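Local coordinates for putative peptidase (Chlamydophila abortus, PDB 3CE2), which is a putative zinc metallopeptidase of the M3B family, thought to act as an oligopeptidase that degrades small bioactive peptides, at residues 463-471 with 538-546; 470-481 with 500-509. One frame throughout, in Å; residues are numbered along the deposited sequence.

Contact 1: residues 463-471 with 538-546; sequences DTIFSTLFR and YATGIIAAL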
# COMPACT_ATOMS: atom_id res chain seq x y z
N ASP A 463 2.13 17.88 -4.08
CA ASP A 463 3.09 17.31 -3.12
C ASP A 463 2.91 15.78 -3.05
O ASP A 463 3.89 15.02 -3.07
CB ASP A 463 2.91 17.91 -1.71
CG ASP A 463 3.37 19.40 -1.62
OD1 ASP A 463 4.10 19.91 -2.52
OD2 ASP A 463 3.00 20.04 -0.60
N THR A 464 1.65 15.35 -2.97
CA THR A 464 1.30 13.94 -2.92
C THR A 464 1.73 13.22 -4.19
O THR A 464 2.43 12.20 -4.15
CB THR A 464 -0.21 13.79 -2.78
OG1 THR A 464 -0.61 14.30 -1.51
CG2 THR A 464 -0.64 12.36 -2.91
N ILE A 465 1.32 13.77 -5.33
CA ILE A 465 1.71 13.20 -6.61
C ILE A 465 3.23 13.14 -6.74
O ILE A 465 3.80 12.10 -7.08
CB ILE A 465 1.09 13.99 -7.77
CG1 ILE A 465 -0.43 13.94 -7.66
CG2 ILE A 465 1.49 13.38 -9.05
CD1 ILE A 465 -1.12 14.78 -8.71
N PHE A 466 3.90 14.25 -6.43
CA PHE A 466 5.36 14.24 -6.57
C PHE A 466 6.08 13.35 -5.59
O PHE A 466 7.08 12.75 -5.95
CB PHE A 466 5.97 15.66 -6.64
CG PHE A 466 5.87 16.25 -8.01
CD1 PHE A 466 6.81 15.93 -8.99
CD2 PHE A 466 4.80 17.07 -8.36
CE1 PHE A 466 6.69 16.43 -10.27
CE2 PHE A 466 4.67 17.59 -9.64
CZ PHE A 466 5.62 17.27 -10.59
N SER A 467 5.57 13.20 -4.37
CA SER A 467 6.23 12.27 -3.45
C SER A 467 5.84 10.81 -3.68
O SER A 467 6.67 9.91 -3.47
CB SER A 467 6.00 12.66 -1.99
OG SER A 467 4.71 12.28 -1.60
N THR A 468 4.61 10.55 -4.12
CA THR A 468 4.28 9.15 -4.30
C THR A 468 4.61 8.62 -5.69
O THR A 468 4.76 7.41 -5.87
CB THR A 468 2.86 8.73 -3.78
OG1 THR A 468 2.09 8.16 -4.84
CG2 THR A 468 2.13 9.86 -3.11
N LEU A 469 4.79 9.50 -6.67
CA LEU A 469 5.17 9.01 -7.99
C LEU A 469 6.67 9.16 -8.26
O LEU A 469 7.39 8.18 -8.36
CB LEU A 469 4.32 9.65 -9.07
CG LEU A 469 4.80 9.58 -10.52
CD1 LEU A 469 5.42 8.26 -10.84
CD2 LEU A 469 3.66 9.85 -11.47
N PHE A 470 7.14 10.40 -8.37
CA PHE A 470 8.54 10.65 -8.73
C PHE A 470 9.55 10.16 -7.71
O PHE A 470 10.49 9.43 -8.05
CB PHE A 470 8.77 12.14 -9.06
CG PHE A 470 8.18 12.53 -10.38
CD1 PHE A 470 8.94 12.48 -11.54
CD2 PHE A 470 6.85 12.88 -10.48
CE1 PHE A 470 8.40 12.80 -12.77
CE2 PHE A 470 6.30 13.21 -11.71
CZ PHE A 470 7.08 13.16 -12.86
N ARG A 471 9.35 10.56 -6.46
CA ARG A 471 10.27 10.16 -5.41
C ARG A 471 10.33 8.65 -5.29
O ARG A 471 11.40 8.11 -5.08
CB ARG A 471 9.94 10.81 -4.07
CG ARG A 471 11.02 10.50 -3.05
CD ARG A 471 11.37 11.68 -2.17
NE ARG A 471 10.67 11.71 -0.88
CZ ARG A 471 11.16 11.24 0.28
NH1 ARG A 471 10.44 11.34 1.39
NH2 ARG A 471 12.37 10.67 0.31
N TYR A 538 3.89 1.79 -5.57
CA TYR A 538 3.22 3.03 -5.14
C TYR A 538 2.97 3.90 -6.34
O TYR A 538 1.90 4.47 -6.51
CB TYR A 538 4.06 3.81 -4.13
CG TYR A 538 4.21 3.14 -2.78
CD1 TYR A 538 3.29 2.18 -2.34
CD2 TYR A 538 5.26 3.48 -1.93
CE1 TYR A 538 3.43 1.57 -1.09
CE2 TYR A 538 5.40 2.89 -0.68
CZ TYR A 538 4.49 1.94 -0.27
OH TYR A 538 4.64 1.35 0.97
N ALA A 539 3.99 3.98 -7.18
CA ALA A 539 3.97 4.74 -8.41
C ALA A 539 2.99 4.19 -9.46
O ALA A 539 2.19 4.93 -10.03
CB ALA A 539 5.36 4.77 -8.97
N THR A 540 3.05 2.89 -9.72
CA THR A 540 2.12 2.30 -10.66
C THR A 540 0.68 2.52 -10.16
O THR A 540 -0.17 2.95 -10.91
CB THR A 540 2.41 0.79 -10.90
OG1 THR A 540 2.49 0.12 -9.64
CG2 THR A 540 3.73 0.60 -11.60
N GLY A 541 0.42 2.24 -8.89
CA GLY A 541 -0.87 2.57 -8.31
C GLY A 541 -1.32 4.00 -8.60
O GLY A 541 -2.42 4.22 -9.12
N ILE A 542 -0.49 5.00 -8.30
CA ILE A 542 -0.92 6.37 -8.57
C ILE A 542 -1.08 6.66 -10.07
O ILE A 542 -2.03 7.35 -10.49
CB ILE A 542 -0.08 7.45 -7.84
CG1 ILE A 542 -0.72 8.82 -8.06
CG2 ILE A 542 1.35 7.47 -8.31
CD1 ILE A 542 -0.76 9.68 -6.80
N ILE A 543 -0.19 6.10 -10.89
CA ILE A 543 -0.34 6.24 -12.33
C ILE A 543 -1.70 5.68 -12.77
O ILE A 543 -2.47 6.34 -13.47
CB ILE A 543 0.84 5.60 -13.07
CG1 ILE A 543 2.05 6.51 -12.96
CG2 ILE A 543 0.53 5.38 -14.53
CD1 ILE A 543 3.36 5.81 -13.22
N ALA A 544 -2.03 4.48 -12.32
CA ALA A 544 -3.31 3.90 -12.72
C ALA A 544 -4.50 4.73 -12.25
O ALA A 544 -5.46 4.92 -13.00
CB ALA A 544 -3.43 2.50 -12.20
N ALA A 545 -4.43 5.22 -11.01
CA ALA A 545 -5.53 6.00 -10.42
C ALA A 545 -5.73 7.28 -11.23
O ALA A 545 -6.87 7.64 -11.56
CB ALA A 545 -5.23 6.34 -8.98
N LEU A 546 -4.62 7.95 -11.54
CA LEU A 546 -4.66 9.18 -12.29
C LEU A 546 -5.15 8.98 -13.72
O LEU A 546 -5.89 9.81 -14.26
CB LEU A 546 -3.29 9.84 -12.27
CG LEU A 546 -2.89 10.41 -10.92
CD1 LEU A 546 -1.60 11.11 -11.10
CD2 LEU A 546 -3.93 11.36 -10.38

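Contact 2: residues 470-481 with 500-509; sequences FRQVLFASFEYD and TYKNLQNEFY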
# COMPACT_ATOMS: atom_id res chain seq x y z
N PHE A 470 7.14 10.40 -8.37
CA PHE A 470 8.54 10.65 -8.73
C PHE A 470 9.55 10.16 -7.71
O PHE A 470 10.49 9.43 -8.05
CB PHE A 470 8.77 12.14 -9.06
CG PHE A 470 8.18 12.53 -10.38
CD1 PHE A 470 8.94 12.48 -11.54
CD2 PHE A 470 6.85 12.88 -10.48
CE1 PHE A 470 8.40 12.80 -12.77
CE2 PHE A 470 6.30 13.21 -11.71
CZ PHE A 470 7.08 13.16 -12.86
N ARG A 471 9.35 10.56 -6.46
CA ARG A 471 10.27 10.16 -5.41
C ARG A 471 10.33 8.65 -5.29
O ARG A 471 11.40 8.11 -5.08
CB ARG A 471 9.94 10.81 -4.07
CG ARG A 471 11.02 10.50 -3.05
CD ARG A 471 11.37 11.68 -2.17
NE ARG A 471 10.67 11.71 -0.88
CZ ARG A 471 11.16 11.24 0.28
NH1 ARG A 471 10.44 11.34 1.39
NH2 ARG A 471 12.37 10.67 0.31
N GLN A 472 9.21 7.96 -5.44
CA GLN A 472 9.24 6.48 -5.38
C GLN A 472 9.98 5.86 -6.55
O GLN A 472 10.63 4.82 -6.42
CB GLN A 472 7.84 5.91 -5.29
CG GLN A 472 7.02 6.56 -4.17
CD GLN A 472 7.70 6.41 -2.82
OE1 GLN A 472 8.14 5.32 -2.46
NE2 GLN A 472 7.79 7.49 -2.08
N VAL A 473 9.90 6.50 -7.71
CA VAL A 473 10.54 5.94 -8.89
C VAL A 473 12.06 6.15 -8.77
O VAL A 473 12.88 5.31 -9.15
CB VAL A 473 9.95 6.56 -10.16
CG1 VAL A 473 10.78 6.17 -11.37
CG2 VAL A 473 8.50 6.12 -10.33
N LEU A 474 12.44 7.28 -8.18
CA LEU A 474 13.84 7.43 -7.82
C LEU A 474 14.28 6.23 -6.99
O LEU A 474 15.22 5.54 -7.38
CB LEU A 474 14.08 8.74 -7.09
CG LEU A 474 15.51 9.26 -6.98
CD1 LEU A 474 15.45 10.63 -6.41
CD2 LEU A 474 16.34 8.39 -6.10
N PHE A 475 13.59 5.96 -5.86
CA PHE A 475 13.94 4.81 -5.01
C PHE A 475 14.04 3.57 -5.91
O PHE A 475 15.00 2.78 -5.81
CB PHE A 475 12.97 4.55 -3.83
CG PHE A 475 12.82 5.70 -2.79
CD1 PHE A 475 13.79 6.71 -2.65
CD2 PHE A 475 11.73 5.73 -1.90
CE1 PHE A 475 13.64 7.73 -1.66
CE2 PHE A 475 11.59 6.73 -0.92
CZ PHE A 475 12.56 7.74 -0.81
N ALA A 476 13.07 3.42 -6.81
CA ALA A 476 13.04 2.22 -7.68
C ALA A 476 14.26 2.05 -8.55
O ALA A 476 14.78 0.93 -8.65
CB ALA A 476 11.80 2.19 -8.52
N SER A 477 14.76 3.11 -9.19
CA SER A 477 15.97 2.92 -9.99
C SER A 477 17.16 2.64 -9.11
O SER A 477 18.03 1.81 -9.45
CB SER A 477 16.27 4.09 -10.92
OG SER A 477 15.76 5.26 -10.36
N PHE A 478 17.20 3.34 -7.98
CA PHE A 478 18.27 3.11 -7.03
C PHE A 478 18.31 1.63 -6.67
O PHE A 478 19.34 0.97 -6.79
CB PHE A 478 18.10 3.94 -5.77
CG PHE A 478 19.20 3.73 -4.80
CD1 PHE A 478 20.51 3.93 -5.19
CD2 PHE A 478 18.94 3.28 -3.51
CE1 PHE A 478 21.55 3.71 -4.30
CE2 PHE A 478 19.98 3.06 -2.61
CZ PHE A 478 21.28 3.28 -3.00
N GLU A 479 17.15 1.11 -6.27
CA GLU A 479 17.06 -0.27 -5.85
C GLU A 479 17.41 -1.20 -7.02
O GLU A 479 17.96 -2.30 -6.86
CB GLU A 479 15.66 -0.54 -5.28
CG GLU A 479 15.40 -1.96 -4.89
CD GLU A 479 14.05 -2.17 -4.17
OE1 GLU A 479 13.11 -1.35 -4.36
OE2 GLU A 479 13.94 -3.17 -3.41
N TYR A 480 17.11 -0.74 -8.22
CA TYR A 480 17.43 -1.52 -9.38
C TYR A 480 18.94 -1.55 -9.62
O TYR A 480 19.52 -2.62 -9.81
CB TYR A 480 16.72 -0.93 -10.57
CG TYR A 480 17.01 -1.65 -11.84
CD1 TYR A 480 16.30 -2.80 -12.20
CD2 TYR A 480 18.01 -1.19 -12.70
CE1 TYR A 480 16.57 -3.47 -13.37
CE2 TYR A 480 18.29 -1.85 -13.87
CZ TYR A 480 17.56 -2.98 -14.21
OH TYR A 480 17.85 -3.62 -15.38
N ASP A 481 19.58 -0.37 -9.61
CA ASP A 481 21.02 -0.29 -9.90
C ASP A 481 21.87 -1.03 -8.88
O ASP A 481 22.94 -1.52 -9.22
CB ASP A 481 21.53 1.15 -9.94
CG ASP A 481 20.93 1.95 -11.09
OD1 ASP A 481 20.30 1.33 -11.97
OD2 ASP A 481 21.09 3.21 -11.11
N THR A 500 25.96 6.50 -6.78
CA THR A 500 24.77 6.02 -7.42
C THR A 500 23.59 6.92 -7.05
O THR A 500 22.82 7.36 -7.91
CB THR A 500 24.50 4.61 -6.94
OG1 THR A 500 25.60 3.79 -7.29
CG2 THR A 500 23.27 4.05 -7.57
N TYR A 501 23.45 7.20 -5.76
CA TYR A 501 22.29 7.96 -5.33
C TYR A 501 22.43 9.41 -5.76
O TYR A 501 21.44 10.09 -6.10
CB TYR A 501 22.09 7.81 -3.82
CG TYR A 501 20.73 8.21 -3.35
CD1 TYR A 501 19.69 7.29 -3.29
CD2 TYR A 501 20.48 9.51 -2.95
CE1 TYR A 501 18.43 7.67 -2.86
CE2 TYR A 501 19.22 9.89 -2.53
CZ TYR A 501 18.20 8.97 -2.49
OH TYR A 501 16.94 9.37 -2.04
N LYS A 502 23.66 9.90 -5.78
CA LYS A 502 23.88 11.29 -6.18
C LYS A 502 23.50 11.54 -7.65
O LYS A 502 22.76 12.48 -7.94
CB LYS A 502 25.32 11.74 -5.93
CG LYS A 502 25.53 13.18 -6.32
CD LYS A 502 26.75 13.80 -5.68
CE LYS A 502 26.48 15.31 -5.49
NZ LYS A 502 27.71 16.14 -5.24
N ASN A 503 24.01 10.70 -8.55
CA ASN A 503 23.67 10.78 -9.97
C ASN A 503 22.17 10.73 -10.12
O ASN A 503 21.59 11.53 -10.85
CB ASN A 503 24.35 9.68 -10.81
CG ASN A 503 25.89 9.70 -10.69
OD1 ASN A 503 26.52 10.76 -10.54
ND2 ASN A 503 26.50 8.52 -10.75
N LEU A 504 21.54 9.82 -9.39
CA LEU A 504 20.10 9.72 -9.46
C LEU A 504 19.42 11.01 -9.00
O LEU A 504 18.52 11.51 -9.68
CB LEU A 504 19.58 8.53 -8.66
CG LEU A 504 19.24 7.24 -9.40
CD1 LEU A 504 20.33 6.86 -10.39
CD2 LEU A 504 19.04 6.13 -8.37
N GLN A 505 19.85 11.55 -7.87
CA GLN A 505 19.22 12.79 -7.40
C GLN A 505 19.36 13.82 -8.49
O GLN A 505 18.54 14.72 -8.66
CB GLN A 505 19.88 13.31 -6.14
CG GLN A 505 19.60 12.44 -4.93
CD GLN A 505 20.40 12.88 -3.75
OE1 GLN A 505 21.60 12.67 -3.71
NE2 GLN A 505 19.74 13.50 -2.78
N ASN A 506 20.42 13.65 -9.25
CA ASN A 506 20.72 14.56 -10.29
C ASN A 506 19.81 14.42 -11.48
O ASN A 506 19.25 15.40 -11.94
CB ASN A 506 22.16 14.41 -10.70
CG ASN A 506 22.86 15.70 -10.68
OD1 ASN A 506 22.60 16.55 -11.52
ND2 ASN A 506 23.70 15.91 -9.67
N GLU A 507 19.67 13.20 -11.98
CA GLU A 507 18.72 12.94 -13.08
C GLU A 507 17.33 13.47 -12.76
O GLU A 507 16.60 13.86 -13.66
CB GLU A 507 18.67 11.44 -13.47
CG GLU A 507 20.01 10.87 -13.91
CD GLU A 507 19.94 9.40 -14.34
OE1 GLU A 507 19.32 9.13 -15.39
OE2 GLU A 507 20.51 8.51 -13.64
N PHE A 508 16.96 13.51 -11.48
CA PHE A 508 15.60 13.90 -11.15
C PHE A 508 15.51 15.35 -10.77
O PHE A 508 14.55 16.03 -11.10
CB PHE A 508 15.06 13.07 -10.00
CG PHE A 508 14.65 11.68 -10.39
CD1 PHE A 508 13.32 11.36 -10.57
CD2 PHE A 508 15.59 10.69 -10.56
CE1 PHE A 508 12.95 10.08 -10.95
CE2 PHE A 508 15.21 9.40 -10.91
CZ PHE A 508 13.89 9.11 -11.11
N TYR A 509 16.52 15.84 -10.08
CA TYR A 509 16.35 17.10 -9.40
C TYR A 509 17.38 18.12 -9.83
O TYR A 509 17.33 19.27 -9.39
CB TYR A 509 16.47 16.87 -7.90
CG TYR A 509 15.38 16.00 -7.32
CD1 TYR A 509 14.06 16.44 -7.25
CD2 TYR A 509 15.67 14.73 -6.84
CE1 TYR A 509 13.07 15.65 -6.72
CE2 TYR A 509 14.68 13.92 -6.33
CZ TYR A 509 13.38 14.38 -6.26
OH TYR A 509 12.39 13.56 -5.75

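Contact 1: residues 463-471 with 538-546
Leu469 and Ile542 lie at the middle of this contact, and Leu469 can be followed outward atom by atom. Its CB rests on Ile542 CG2 at 3.8 Å. Its CG stands anti to the backbone N (chi1 163°), which carries the fork of the side chain on toward Ala539 and Ile543. There the two methyls part. Leu469 CD1 packs on Ala539 CB at 4.0 Å and lies equally near Ile543 CD1. Leu469 CD2 meets Ile543 CG1 at 4.0 Å. The Leu469 and Ile543 side chains cross at about a right angle.

Ile542 points toward helix 451-487 and also meets Ile465, through its CD1. Thr468 OG1 is modelled 3.6 Å from Ile542 CG2, but the placing of the Thr468 side chain is doubtful. Further along, Ile465 CG2 touches Leu546 CD1 at 4.3 Å. The side-chain packing is mainly apolar; the backbone O of Thr468 lies near the start of segment 538-546.

The backbones are closest where Leu469 CA and Ala539 CA stand 4.5 Å apart, consistent with the small side chain of Ala539. A wider pi-type turn at 466-470 lies on the same part of helix 451-487. Helix 431-447 touches Ile542 through Thr434, and helix 590-607 adds Ile599 against Ile465. The axes of segments 463-471 and 538-546 approach to 8.1 Å and run at 130°, nearer antiparallel than parallel. This is a buried helix-helix contact of the largely helical M3 peptidase fold. It lies near the zinc site: the Tyr538 side chain is about 6 Å, between nearest atoms, from that of Glu430, which binds zinc with His402 and His406.

Contact 2: residues 470-481 with 500-509
Knobs-into-holes packing joins helices 451-487 and 494-509, two consecutive helices that run roughly antiparallel in the M3 peptidase fold. Leu474 is a knob among Tyr501, Leu504, Phe508 and Tyr509. Its CB sits over the centre of one face of the Phe508 ring, 4.0 Å from the centroid, in a CH-pi contact. A chi1 of -163° turns the Leu474 fork toward the other helix, with one methyl for each tyrosine. Leu474 CD1 meets the edge of the Tyr509 ring at CE2, while Leu474 CD2 packs on Tyr501 CE1 at 3.9 Å.

Leu504 is a knob from the other side, among Leu474, Ser477, Phe478 and Asp481. Its CD2 packs against Phe478 CB, and its CD1 lies 3.8 Å from Asp481 OD2.

The Phe478 ring takes the edge of Tyr501 on its face. This is a T-shaped pair, with centroids 5.2 Å apart and planes at 87°. Tyr501 CD1 stands over the Phe478 ring, and Thr500 CG2 abuts its edge, 3.6 Å from Phe478 CD1. The Tyr501 OH goes on to the edge of the Phe475 ring, 3.7 Å from its CE1.

Phe508 completes the interlock as a knob among Phe470, Val473, Leu474 and Ser477. Beyond the pair, helix 278-289 places Val288 against Val473 and Phe508, and helix 292-306 covers Phe508 and Tyr509 with Ile295.

Helix 451-487 carries one half of both contacts, and their centres lie 15 Å apart. Their segments overlap at Phe470 and Arg471, which of the two contacts touch across contact 2 alone. Helix 494-509 falls in the chain between the two helices joined by contact 1, after 451-487 and before 536-553. The two contacts also touch directly. Ser467 O probably accepts a hydrogen bond from Gln472 NE2 at 3.0 Å, and Ala539 CB packs on Val473 CG2 at 3.7 Å. One long helix thus links the helix beside the zinc site of His402, His406 and Glu430 to helix 494-509, within one M3 family region.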